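Local structure of lipase-specific foldase (2ES4) at residues B[71-76]-B[114-119]; B[242-247]-B[251-256]; B[284-289]-B[312-317]. The protein assists the folding of an extracellular lipase as that enzyme passes through the periplasm. All coordinates share one frame; numbering follows the deposited sequence.

From the N terminus, interaction 1 comes first: the loop segment 71-76, ahead of helix 84-90, packs on the end of helix 101-116 and so closes a loop that takes in helix 84-90. The chain then runs through helices 120-137 to 221-245 before interaction 2 closes the short turn between helix 221-245 and helix 250-258. Interaction 3 follows, joining helix 263-294 to the end of helix 300-314. The three loops lie in series; none crosses or encloses another. Interactions 2 and 3, with centres 27 Å apart, belong to one end of the elongated molecule, whereas interaction 1 lies on the opposite side of the chain's centre, its centre 53 and 62 Å from theirs.

Interaction 1: residues B[71-76]-B[114-119]; sequences LPLAAG and AQLDGS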
loop_
_atom_site.group_PDB
_atom_site.type_symbol
_atom_site.label_atom_id
_atom_site.label_comp_id
_atom_site.label_asym_id
_atom_site.label_seq_id
_atom_site.Cartn_x
_atom_site.Cartn_y
_atom_site.Cartn_z
ATOM N N LEU B 71 -22.978 -10.839 8.838
ATOM C CA LEU B 71 -23.878 -9.830 9.385
ATOM C C LEU B 71 -24.077 -10.208 10.853
ATOM O O LEU B 71 -24.469 -11.340 11.152
ATOM C CB LEU B 71 -25.225 -9.832 8.657
ATOM C CG LEU B 71 -25.294 -9.063 7.341
ATOM C CD1 LEU B 71 -26.555 -9.403 6.589
ATOM C CD2 LEU B 71 -25.236 -7.573 7.620
ATOM N N PRO B 72 -23.771 -9.282 11.784
ATOM C CA PRO B 72 -23.904 -9.513 13.228
ATOM C C PRO B 72 -25.340 -9.625 13.738
ATOM O O PRO B 72 -26.193 -8.793 13.424
ATOM C CB PRO B 72 -23.176 -8.312 13.818
ATOM C CG PRO B 72 -23.502 -7.241 12.864
ATOM C CD PRO B 72 -23.298 -7.908 11.530
ATOM N N LEU B 73 -25.596 -10.680 14.506
ATOM C CA LEU B 73 -26.916 -10.933 15.071
ATOM C C LEU B 73 -26.908 -10.825 16.586
ATOM O O LEU B 73 -26.047 -11.403 17.250
ATOM C CB LEU B 73 -27.416 -12.319 14.654
ATOM C CG LEU B 73 -27.656 -12.545 13.158
ATOM C CD1 LEU B 73 -28.036 -13.988 12.910
ATOM C CD2 LEU B 73 -28.738 -11.599 12.661
ATOM N N ALA B 74 -27.871 -10.083 17.125
ATOM C CA ALA B 74 -27.997 -9.900 18.569
ATOM C C ALA B 74 -28.910 -10.975 19.150
ATOM O O ALA B 74 -29.398 -11.848 18.421
ATOM C CB ALA B 74 -28.543 -8.513 18.879
ATOM N N ALA B 75 -29.138 -10.904 20.461
ATOM C CA ALA B 75 -29.997 -11.858 21.164
ATOM C C ALA B 75 -31.444 -11.759 20.701
ATOM O O ALA B 75 -32.089 -12.780 20.445
ATOM C CB ALA B 75 -29.918 -11.635 22.658
ATOM N N GLY B 76 -31.919 -10.524 20.526
ATOM C CA GLY B 76 -33.285 -10.295 20.081
ATOM C C GLY B 76 -33.539 -10.735 18.651
ATOM O O GLY B 76 -34.480 -10.258 18.019
ATOM N N ALA B 114 -28.711 -14.717 1.322
ATOM C CA ALA B 114 -27.846 -15.878 1.522
ATOM C C ALA B 114 -27.571 -16.147 3.005
ATOM O O ALA B 114 -27.567 -17.295 3.443
ATOM C CB ALA B 114 -26.549 -15.684 0.776
ATOM N N GLN B 115 -27.413 -15.073 3.774
ATOM C CA GLN B 115 -27.141 -15.177 5.202
ATOM C C GLN B 115 -28.385 -15.184 6.083
ATOM O O GLN B 115 -28.455 -15.936 7.058
ATOM C CB GLN B 115 -26.227 -14.032 5.654
ATOM C CG GLN B 115 -24.805 -14.093 5.122
ATOM C CD GLN B 115 -23.913 -13.010 5.708
ATOM O OE1 GLN B 115 -24.001 -12.687 6.895
ATOM N NE2 GLN B 115 -23.048 -12.444 4.876
ATOM N N LEU B 116 -29.348 -14.324 5.756
ATOM C CA LEU B 116 -30.555 -14.174 6.565
ATOM C C LEU B 116 -31.874 -14.529 5.894
ATOM O O LEU B 116 -32.924 -14.036 6.310
ATOM C CB LEU B 116 -30.625 -12.735 7.083
ATOM C CG LEU B 116 -29.346 -12.115 7.646
ATOM C CD1 LEU B 116 -29.549 -10.669 7.943
ATOM C CD2 LEU B 116 -28.892 -12.883 8.876
ATOM N N ASP B 117 -31.838 -15.408 4.895
ATOM C CA ASP B 117 -33.061 -15.814 4.182
ATOM C C ASP B 117 -34.139 -16.318 5.119
ATOM O O ASP B 117 -33.903 -17.237 5.907
ATOM C CB ASP B 117 -32.759 -16.916 3.173
ATOM C CG ASP B 117 -33.349 -16.647 1.798
ATOM O OD1 ASP B 117 -33.012 -17.404 0.864
ATOM O OD2 ASP B 117 -34.142 -15.695 1.642
ATOM N N GLY B 118 -35.290 -15.652 5.077
ATOM C CA GLY B 118 -36.416 -16.029 5.917
ATOM C C GLY B 118 -36.221 -15.757 7.396
ATOM O O GLY B 118 -36.229 -16.689 8.208
ATOM N N SER B 119 -36.026 -14.488 7.741
ATOM C CA SER B 119 -35.830 -14.091 9.130
ATOM C C SER B 119 -36.058 -12.593 9.291
ATOM O O SER B 119 -35.918 -11.839 8.322
ATOM C CB SER B 119 -34.410 -14.466 9.608
ATOM O OG SER B 119 -33.420 -13.697 8.957
HETATM O O HOH W 1 -25.181 -13.498 9.316
#
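Leu71 meets helix 101-116 through both its backbone and its side chain. Its amide N donates to Gln115 OE1 over 2.9 Å in a nearly straight bond (166°), arriving in the plane of the side-chain carbonyl on a lone pair. Gln115 reaches this amide with an extended chain (chi2 -175°), which passes the Leu71 side chain at a slant and leaves OE1 3.6 Å from Leu71 CB. A water donates both to Gln115 OE1, at 2.8 Å, and to Leu71 O, so the amide oxygen accepts two bonds and the water links it back to the same residue of the loop. On the other side of the amide, Gln115 NE2 donates to Pro69 O, which leaves the group gripped at both ends and its rotation fixed.

Beside these hydrogen bonds the leucines pack. Leu71 and Leu116 lie roughly perpendicular, meeting methyl to methyl at 3.5 Å between Leu71 CD1 and Leu116 CD1. The other branch of Leu116 serves Leu73: the two run antiparallel alongside one another, with Leu73 CD2 4.0 Å from Leu116 CD2. Phe88 adds to the cover over Leu71. Ser119 OG bonds to Leu116 O, 2.7 Å away, bridging the turn from the helix end to the N-cap of helix 120-137. This is a loop packed across the turn that joins helix 101-116 to helix 120-137, with a glutamine amide bound to the backbone of the loop.

Interaction 2: residues B[242-247]-B[251-256]; sequences DLQKAG and DQMRAQ
With CG anti to the backbone N (chi1 176°), the Met253 chain then bends at chi2 (67°) and chi3, which brings the thioether and its methyl across to helix 221-245. Leu243, whose CG stands beside its own backbone N, points its branches at the other helix. The two side chains meet at a slant, with Leu243 CD1 3.6 Å from Met253 SD and Leu243 CB 3.7 Å from Met253 CE, so the sulfur and methyl lie along the leucine rather than meeting it at one point. The same methyl reaches Gln244, where Met253 CE is 3.7 Å from the aliphatic Gln244 CG.

One turn further along helix 250-258, Gln256 flanks the leucine, roughly perpendicular to it. Its CB approaches Leu243 CD1 to 3.8 Å, and Leu243 CD2 lies 4.0 Å from Gln256 CG; the amide itself leads away. The core of the contact is apolar, made by Leu243, Met253 and the aliphatic parts of Gln244 and Gln256.

Between the helices, Gly247 has a positive phi and closes helix 221-245 in a Schellman motif, while Gln252 OE1 accepts from Thr249 N, just ahead of helix 250-258. Helix 263-294 backs the pair: Met253 also touches Ala269 and Gln273, and Gln244 touches Met272 and Gln273. The methionine therefore sits where three consecutive helices meet.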
loop_
_atom_site.group_PDB
_atom_site.type_symbol
_atom_site.label_atom_id
_atom_site.label_comp_id
_atom_site.label_asym_id
_atom_site.label_seq_id
_atom_site.Cartn_x
_atom_site.Cartn_y
_atom_site.Cartn_z
ATOM N N ASP B 242 17.851 -3.610 16.054
ATOM C CA ASP B 242 18.833 -2.839 16.818
ATOM C C ASP B 242 20.122 -3.614 17.067
ATOM O O ASP B 242 21.214 -3.051 16.967
ATOM C CB ASP B 242 18.251 -2.372 18.155
ATOM C CG ASP B 242 17.181 -1.304 17.997
ATOM O OD1 ASP B 242 17.242 -0.510 17.030
ATOM O OD2 ASP B 242 16.269 -1.258 18.849
ATOM N N LEU B 243 19.994 -4.910 17.348
ATOM C CA LEU B 243 21.164 -5.753 17.581
ATOM C C LEU B 243 21.989 -5.922 16.310
ATOM O O LEU B 243 23.219 -5.960 16.364
ATOM C CB LEU B 243 20.751 -7.107 18.138
ATOM C CG LEU B 243 20.347 -7.067 19.608
ATOM C CD1 LEU B 243 19.639 -8.329 19.986
ATOM C CD2 LEU B 243 21.589 -6.862 20.468
ATOM N N GLN B 244 21.310 -5.954 15.165
ATOM C CA GLN B 244 21.993 -6.071 13.878
ATOM C C GLN B 244 22.792 -4.804 13.605
ATOM O O GLN B 244 23.969 -4.878 13.246
ATOM C CB GLN B 244 21.002 -6.273 12.745
ATOM C CG GLN B 244 20.234 -7.550 12.811
ATOM C CD GLN B 244 19.258 -7.673 11.675
ATOM O OE1 GLN B 244 19.636 -7.944 10.534
ATOM N NE2 GLN B 244 17.987 -7.515 11.985
ATOM N N LYS B 245 22.161 -3.650 13.833
ATOM C CA LYS B 245 22.797 -2.346 13.631
ATOM C C LYS B 245 24.010 -2.168 14.537
ATOM O O LYS B 245 24.976 -1.491 14.169
ATOM C CB LYS B 245 21.806 -1.213 13.893
ATOM C CG LYS B 245 20.717 -1.084 12.852
ATOM C CD LYS B 245 19.804 0.097 13.150
ATOM C CE LYS B 245 18.742 0.277 12.071
ATOM N NZ LYS B 245 17.828 -0.898 11.957
ATOM N N ALA B 246 23.965 -2.812 15.703
ATOM C CA ALA B 246 25.055 -2.759 16.671
ATOM C C ALA B 246 26.176 -3.725 16.292
ATOM O O ALA B 246 27.252 -3.702 16.896
ATOM C CB ALA B 246 24.535 -3.074 18.068
ATOM N N GLY B 247 25.914 -4.571 15.295
ATOM C CA GLY B 247 26.896 -5.539 14.836
ATOM C C GLY B 247 27.029 -6.745 15.743
ATOM O O GLY B 247 28.111 -7.330 15.846
ATOM N N ASP B 251 26.076 -15.208 18.664
ATOM C CA ASP B 251 25.987 -15.555 20.086
ATOM C C ASP B 251 25.399 -14.419 20.910
ATOM O O ASP B 251 24.576 -14.659 21.796
ATOM C CB ASP B 251 27.354 -15.941 20.664
ATOM C CG ASP B 251 27.832 -17.306 20.195
ATOM O OD1 ASP B 251 26.997 -18.214 19.990
ATOM O OD2 ASP B 251 29.061 -17.478 20.038
ATOM N N GLN B 252 25.799 -13.184 20.600
ATOM C CA GLN B 252 25.291 -12.012 21.313
ATOM C C GLN B 252 23.819 -11.798 20.991
ATOM O O GLN B 252 23.025 -11.463 21.877
ATOM C CB GLN B 252 26.070 -10.762 20.940
ATOM C CG GLN B 252 27.528 -10.787 21.344
ATOM C CD GLN B 252 28.266 -9.550 20.885
ATOM O OE1 GLN B 252 28.163 -9.141 19.728
ATOM N NE2 GLN B 252 29.012 -8.938 21.798
ATOM N N MET B 253 23.464 -12.017 19.726
ATOM C CA MET B 253 22.082 -11.885 19.268
ATOM C C MET B 253 21.217 -12.890 20.026
ATOM O O MET B 253 20.195 -12.521 20.591
ATOM C CB MET B 253 21.992 -12.155 17.767
ATOM C CG MET B 253 20.578 -12.147 17.201
ATOM S SD MET B 253 19.752 -10.551 17.219
ATOM C CE MET B 253 20.377 -9.852 15.704
ATOM N N ARG B 254 21.680 -14.136 20.093
ATOM C CA ARG B 254 20.960 -15.191 20.795
ATOM C C ARG B 254 20.785 -14.863 22.274
ATOM O O ARG B 254 19.678 -14.944 22.789
ATOM C CB ARG B 254 21.687 -16.524 20.675
ATOM C CG ARG B 254 20.909 -17.713 21.267
ATOM C CD ARG B 254 21.716 -19.002 21.289
ATOM N NE ARG B 254 22.209 -19.390 19.966
ATOM C CZ ARG B 254 23.478 -19.289 19.577
ATOM N NH1 ARG B 254 24.396 -18.812 20.411
ATOM N NH2 ARG B 254 23.828 -19.644 18.350
ATOM N N ALA B 255 21.872 -14.450 22.924
ATOM C CA ALA B 255 21.854 -14.120 24.351
ATOM C C ALA B 255 20.895 -12.998 24.716
ATOM O O ALA B 255 20.057 -13.159 25.610
ATOM C CB ALA B 255 23.250 -13.786 24.832
ATOM N N GLN B 256 20.986 -11.886 23.991
ATOM C CA GLN B 256 20.128 -10.741 24.246
ATOM C C GLN B 256 18.653 -10.991 23.938
ATOM O O GLN B 256 17.774 -10.605 24.715
ATOM C CB GLN B 256 20.630 -9.509 23.493
ATOM C CG GLN B 256 19.868 -8.224 23.825
ATOM C CD GLN B 256 19.804 -7.953 25.318
ATOM O OE1 GLN B 256 20.830 -7.952 26.005
ATOM N NE2 GLN B 256 18.590 -7.775 25.835
#

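Interaction 3: residues B[284-289]-B[312-317]; sequences QAYAAE and QQTFTA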
loop_
_atom_site.group_PDB
_atom_site.type_symbol
_atom_site.label_atom_id
_atom_site.label_comp_id
_atom_site.label_asym_id
_atom_site.label_seq_id
_atom_site.Cartn_x
_atom_site.Cartn_y
_atom_site.Cartn_z
ATOM N N GLN B 284 31.653 -11.587 -0.804
ATOM C CA GLN B 284 32.985 -10.985 -0.837
ATOM C C GLN B 284 33.993 -11.840 -1.606
ATOM O O GLN B 284 34.856 -11.300 -2.303
ATOM C CB GLN B 284 33.496 -10.703 0.572
ATOM C CG GLN B 284 32.747 -9.589 1.290
ATOM N N ALA B 285 33.860 -13.165 -1.506
ATOM C CA ALA B 285 34.751 -14.090 -2.222
ATOM C C ALA B 285 34.442 -14.004 -3.710
ATOM O O ALA B 285 35.349 -13.944 -4.543
ATOM C CB ALA B 285 34.566 -15.510 -1.728
ATOM N N TYR B 286 33.151 -13.936 -4.027
ATOM C CA TYR B 286 32.705 -13.802 -5.401
ATOM C C TYR B 286 33.223 -12.474 -5.968
ATOM O O TYR B 286 33.677 -12.428 -7.108
ATOM C CB TYR B 286 31.177 -13.847 -5.464
ATOM C CG TYR B 286 30.577 -13.096 -6.632
ATOM C CD1 TYR B 286 30.648 -13.613 -7.939
ATOM C CD2 TYR B 286 30.014 -11.817 -6.446
ATOM C CE1 TYR B 286 30.186 -12.867 -9.031
ATOM C CE2 TYR B 286 29.552 -11.065 -7.526
ATOM C CZ TYR B 286 29.645 -11.594 -8.811
ATOM O OH TYR B 286 29.197 -10.858 -9.874
ATOM N N ALA B 287 33.095 -11.404 -5.180
ATOM C CA ALA B 287 33.530 -10.066 -5.591
ATOM C C ALA B 287 34.978 -10.020 -6.067
ATOM O O ALA B 287 35.291 -9.295 -7.012
ATOM C CB ALA B 287 33.311 -9.065 -4.478
ATOM N N ALA B 288 35.844 -10.814 -5.436
ATOM C CA ALA B 288 37.256 -10.882 -5.826
ATOM C C ALA B 288 37.393 -11.522 -7.207
ATOM O O ALA B 288 38.187 -11.065 -8.033
ATOM C CB ALA B 288 38.058 -11.659 -4.809
ATOM N N GLU B 289 36.582 -12.551 -7.458
ATOM C CA GLU B 289 36.573 -13.249 -8.743
ATOM C C GLU B 289 35.954 -12.378 -9.822
ATOM O O GLU B 289 36.400 -12.386 -10.973
ATOM C CB GLU B 289 35.804 -14.568 -8.635
ATOM C CG GLU B 289 36.582 -15.707 -8.010
ATOM C CD GLU B 289 37.773 -16.123 -8.849
ATOM O OE1 GLU B 289 38.868 -15.566 -8.628
ATOM O OE2 GLU B 289 37.613 -16.987 -9.738
ATOM N N GLN B 312 26.015 -16.850 -11.969
ATOM C CA GLN B 312 25.141 -18.013 -12.118
ATOM C C GLN B 312 25.760 -19.301 -11.610
ATOM O O GLN B 312 25.054 -20.175 -11.109
ATOM C CB GLN B 312 24.734 -18.195 -13.582
ATOM C CG GLN B 312 23.340 -17.687 -13.935
ATOM C CD GLN B 312 23.184 -16.185 -13.775
ATOM O OE1 GLN B 312 23.140 -15.666 -12.659
ATOM N NE2 GLN B 312 23.094 -15.477 -14.894
ATOM N N GLN B 313 27.080 -19.411 -11.727
ATOM C CA GLN B 313 27.786 -20.606 -11.275
ATOM C C GLN B 313 28.095 -20.578 -9.786
ATOM O O GLN B 313 28.147 -21.624 -9.137
ATOM C CB GLN B 313 29.084 -20.788 -12.060
ATOM C CG GLN B 313 28.893 -20.875 -13.564
ATOM C CD GLN B 313 30.203 -20.905 -14.320
ATOM O OE1 GLN B 313 31.084 -20.069 -14.105
ATOM N NE2 GLN B 313 30.337 -21.868 -15.221
ATOM N N THR B 314 28.273 -19.374 -9.249
ATOM C CA THR B 314 28.607 -19.177 -7.840
ATOM C C THR B 314 27.405 -19.203 -6.892
ATOM O O THR B 314 27.499 -19.720 -5.773
ATOM C CB THR B 314 29.370 -17.838 -7.652
ATOM O OG1 THR B 314 30.519 -17.819 -8.511
ATOM C CG2 THR B 314 29.831 -17.654 -6.214
ATOM N N PHE B 315 26.303 -18.598 -7.322
ATOM C CA PHE B 315 25.099 -18.511 -6.509
ATOM C C PHE B 315 23.999 -19.324 -7.157
ATOM O O PHE B 315 23.345 -18.867 -8.100
ATOM C CB PHE B 315 24.678 -17.048 -6.386
ATOM C CG PHE B 315 25.725 -16.166 -5.790
ATOM C CD1 PHE B 315 25.987 -16.200 -4.410
ATOM C CD2 PHE B 315 26.476 -15.308 -6.608
ATOM C CE1 PHE B 315 26.993 -15.386 -3.844
ATOM C CE2 PHE B 315 27.477 -14.494 -6.058
ATOM C CZ PHE B 315 27.738 -14.532 -4.676
ATOM N N THR B 316 23.810 -20.543 -6.659
ATOM C CA THR B 316 22.812 -21.439 -7.219
ATOM C C THR B 316 21.550 -21.636 -6.393
ATOM O O THR B 316 20.606 -22.292 -6.845
ATOM C CB THR B 316 23.432 -22.779 -7.598
ATOM O OG1 THR B 316 24.068 -23.361 -6.458
ATOM C CG2 THR B 316 24.467 -22.589 -8.716
ATOM N N ALA B 317 21.536 -21.091 -5.176
ATOM C CA ALA B 317 20.333 -21.141 -4.339
ATOM C C ALA B 317 19.399 -20.164 -5.059
ATOM O O ALA B 317 19.845 -19.079 -5.459
ATOM C CB ALA B 317 20.624 -20.640 -2.934
#
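Tyr286 reaches from helix 263-294 to the aromatic ring of Phe315, just beyond the end of helix 300-314. Contact starts at its first side-chain carbon: Tyr286 CB lies 3.6 Å from Phe315 CZ, and Thr314 CG2 approaches the same CB to 4.1 Å. With chi1 at 152°, CG is directed away from the backbone N, which turns one face of the ring to the edge of Phe315. At Tyr286 CG the approach is closest, 3.4 Å to Phe315 CE2, which stands over one face of the tyrosine ring, displaced toward its rim. Next along the ring, Tyr286 CD1 and CD2 flank that position, at 3.8 and 3.7 Å from Phe315 CE2. The Tyr286 side chain also touches Ile307, Leu310 and Arg311 of helix 300-314. At the tip, OH forms a hydrogen bond with Asp328 of helix 320-328.

The two rings form a T-shaped (edge-to-face) pair, with centroids 5.2 Å apart and planes at 71°. Thr314 CG2 covers one face of the phenylalanine over its centre, while Thr314 OG1 bonds back to Leu310 O within its own helix, so the threonine offers its methyl to the aromatic cluster and satisfies its hydroxyl locally. Trp279 meets the Phe315 ring as well.

Chemically, the edge hydrogens of phenylalanine face the pi cloud of tyrosine, a pairing that combines dispersion with a modest electrostatic attraction. The tyrosine is amphipathic in use: its inner carbons serve the buried aromatic contact, and its hydroxyl ties that contact to helix 320-328.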